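Local coordinates for protein 11S globulin isoform 1 (Cocos nucifera, PDB 5WPW) that serves as a seed storage protein of coconut, a hexameric 11S globulin that acts as a nutrient reserve and is a potential food allergen, at residues Ile5-Ala10 against Glu328-Gly333. The protein carries 2 engineered substitutions. Residues are numbered along the deposited sequence; the frame is centred on the assembly and turned at random.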
loop_
_atom_site.group_PDB
_atom_site.type_symbol
_atom_site.label_atom_id
_atom_site.label_comp_id
_atom_site.label_asym_id
_atom_site.label_seq_id
_atom_site.Cartn_x
_atom_site.Cartn_y
_atom_site.Cartn_z
ATOM N N ILE A 5 36.079 0.689 -6.024
ATOM C CA ILE A 5 36.920 1.873 -5.973
ATOM C C ILE A 5 38.123 1.575 -5.099
ATOM O O ILE A 5 37.975 1.160 -3.943
ATOM C CB ILE A 5 36.141 3.085 -5.437
ATOM C CG1 ILE A 5 34.728 3.126 -6.018
ATOM C CG2 ILE A 5 36.882 4.369 -5.754
ATOM C CD1 ILE A 5 33.722 2.447 -5.127
ATOM N N GLU A 6 39.317 1.786 -5.653
ATOM C CA GLU A 6 40.535 1.620 -4.869
ATOM C C GLU A 6 40.642 2.699 -3.791
ATOM O O GLU A 6 40.880 2.387 -2.618
ATOM C CB GLU A 6 41.759 1.630 -5.793
ATOM C CG GLU A 6 43.081 1.270 -5.116
ATOM C CD GLU A 6 43.036 -0.059 -4.382
ATOM O OE1 GLU A 6 42.598 -0.065 -3.214
ATOM O OE2 GLU A 6 43.445 -1.094 -4.962
ATOM N N ARG A 7 40.441 3.970 -4.165
ATOM C CA ARG A 7 40.531 5.104 -3.250
ATOM C C ARG A 7 39.399 6.089 -3.511
ATOM O O ARG A 7 38.958 6.267 -4.647
ATOM C CB ARG A 7 41.855 5.883 -3.399
ATOM C CG ARG A 7 43.105 5.120 -2.987
ATOM C CD ARG A 7 42.979 4.517 -1.609
ATOM N NE ARG A 7 42.858 3.067 -1.684
ATOM C CZ ARG A 7 42.989 2.249 -0.646
ATOM N NH1 ARG A 7 42.859 0.936 -0.812
ATOM N NH2 ARG A 7 43.258 2.741 0.559
ATOM N N LEU A 8 38.971 6.766 -2.451
ATOM C CA LEU A 8 38.104 7.929 -2.576
ATOM C C LEU A 8 38.925 9.211 -2.469
ATOM O O LEU A 8 40.033 9.224 -1.929
ATOM C CB LEU A 8 37.010 7.922 -1.503
ATOM C CG LEU A 8 36.158 6.656 -1.384
ATOM C CD1 LEU A 8 35.374 6.678 -0.085
ATOM C CD2 LEU A 8 35.219 6.537 -2.577
ATOM N N ASN A 9 38.370 10.303 -2.987
ATOM C CA ASN A 9 38.997 11.602 -2.783
ATOM C C ASN A 9 37.923 12.676 -2.766
ATOM O O ASN A 9 36.835 12.504 -3.323
ATOM C CB ASN A 9 40.057 11.912 -3.858
ATOM C CG ASN A 9 39.528 11.747 -5.262
ATOM O OD1 ASN A 9 39.440 10.633 -5.778
ATOM N ND2 ASN A 9 39.176 12.861 -5.896
ATOM N N ALA A 10 38.237 13.785 -2.105
ATOM C CA ALA A 10 37.312 14.905 -2.077
ATOM C C ALA A 10 37.237 15.536 -3.460
ATOM O O ALA A 10 38.234 15.607 -4.184
ATOM C CB ALA A 10 37.745 15.933 -1.035
ATOM N N GLU A 328 40.512 -1.865 4.154
ATOM C CA GLU A 328 41.455 -0.849 3.713
ATOM C C GLU A 328 40.922 0.555 3.974
ATOM O O GLU A 328 39.723 0.817 3.845
ATOM C CB GLU A 328 41.751 -1.011 2.227
ATOM C CG GLU A 328 42.333 -2.374 1.885
ATOM C CD GLU A 328 43.778 -2.513 2.329
ATOM O OE1 GLU A 328 44.544 -1.538 2.158
ATOM O OE2 GLU A 328 44.145 -3.589 2.856
ATOM N N THR A 329 41.826 1.460 4.324
ATOM C CA THR A 329 41.473 2.868 4.453
ATOM C C THR A 329 41.318 3.444 3.056
ATOM O O THR A 329 42.304 3.592 2.335
ATOM C CB THR A 329 42.545 3.637 5.223
ATOM O OG1 THR A 329 42.800 3.001 6.478
ATOM C CG2 THR A 329 42.084 5.052 5.473
ATOM N N VAL A 330 40.092 3.764 2.651
ATOM C CA VAL A 330 39.888 4.305 1.310
ATOM C C VAL A 330 39.794 5.824 1.299
ATOM O O VAL A 330 39.795 6.429 0.212
ATOM C CB VAL A 330 38.655 3.664 0.635
ATOM C CG1 VAL A 330 38.888 2.175 0.460
ATOM C CG2 VAL A 330 37.394 3.900 1.470
ATOM N N PHE A 331 39.720 6.458 2.464
ATOM C CA PHE A 331 39.844 7.897 2.575
ATOM C C PHE A 331 40.333 8.214 3.977
ATOM O O PHE A 331 39.941 7.564 4.948
ATOM C CB PHE A 331 38.516 8.622 2.284
ATOM C CG PHE A 331 38.656 10.123 2.156
ATOM C CD1 PHE A 331 39.210 10.688 1.020
ATOM C CD2 PHE A 331 38.230 10.960 3.174
ATOM C CE1 PHE A 331 39.346 12.071 0.904
ATOM C CE2 PHE A 331 38.365 12.342 3.062
ATOM C CZ PHE A 331 38.930 12.893 1.917
ATOM N N ASP A 332 41.194 9.222 4.069
ATOM C CA ASP A 332 41.718 9.667 5.355
ATOM C C ASP A 332 42.233 11.086 5.092
ATOM O O ASP A 332 43.402 11.276 4.764
ATOM C CB ASP A 332 42.810 8.749 5.864
ATOM C CG ASP A 332 43.243 9.075 7.285
ATOM O OD1 ASP A 332 43.028 10.224 7.750
ATOM O OD2 ASP A 332 43.810 8.168 7.937
ATOM N N GLY A 333 41.334 12.056 5.190
ATOM C CA GLY A 333 41.697 13.405 4.816
ATOM C C GLY A 333 40.782 14.394 5.489
ATOM O O GLY A 333 39.830 14.030 6.183
#
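Leu8 N donates to Val330 O at 2.8 Å with an N-H...O angle of 164°, a nearly straight bond where Glu6-Ala10 runs within 19° of parallel to Glu328-Phe331. The accepting carbonyl belongs to a classic beta bulge, in which Val330 and Phe331 both face Val322 of strand 317-323. Leu8 turns its side chain toward the strand and packs on both bulge residues: CD1 lies 3.8 Å from Val330 CG2, and CB lies 4.1 Å from Phe331 CB. The Phe331 ring, carried with CG anti to the backbone N (chi1 -170°), extends along the incoming chain; Leu8 O meets its edge in plane, 3.4 Å from CD1, and Ala10 N comes within 3.6 Å of CE1. Bends at chi2 and chi3 of Arg7 bring Val330 CG1 over the centre of one guanidinium face, though this placement is doubtful, NH2 being modelled too close to Thr329 O; the same caution covers the in-plane salt bridge from NH1 to neighbouring Glu6 OE1, which also pairs with Arg326. Glu328 OE1, beyond salt-bridge range, may partly offset the positive charge of Arg7 and Arg326. Segment 5-10 is thus held on the bulge by one backbone bond and Leu8 packing, the exposed charges probably contributing less.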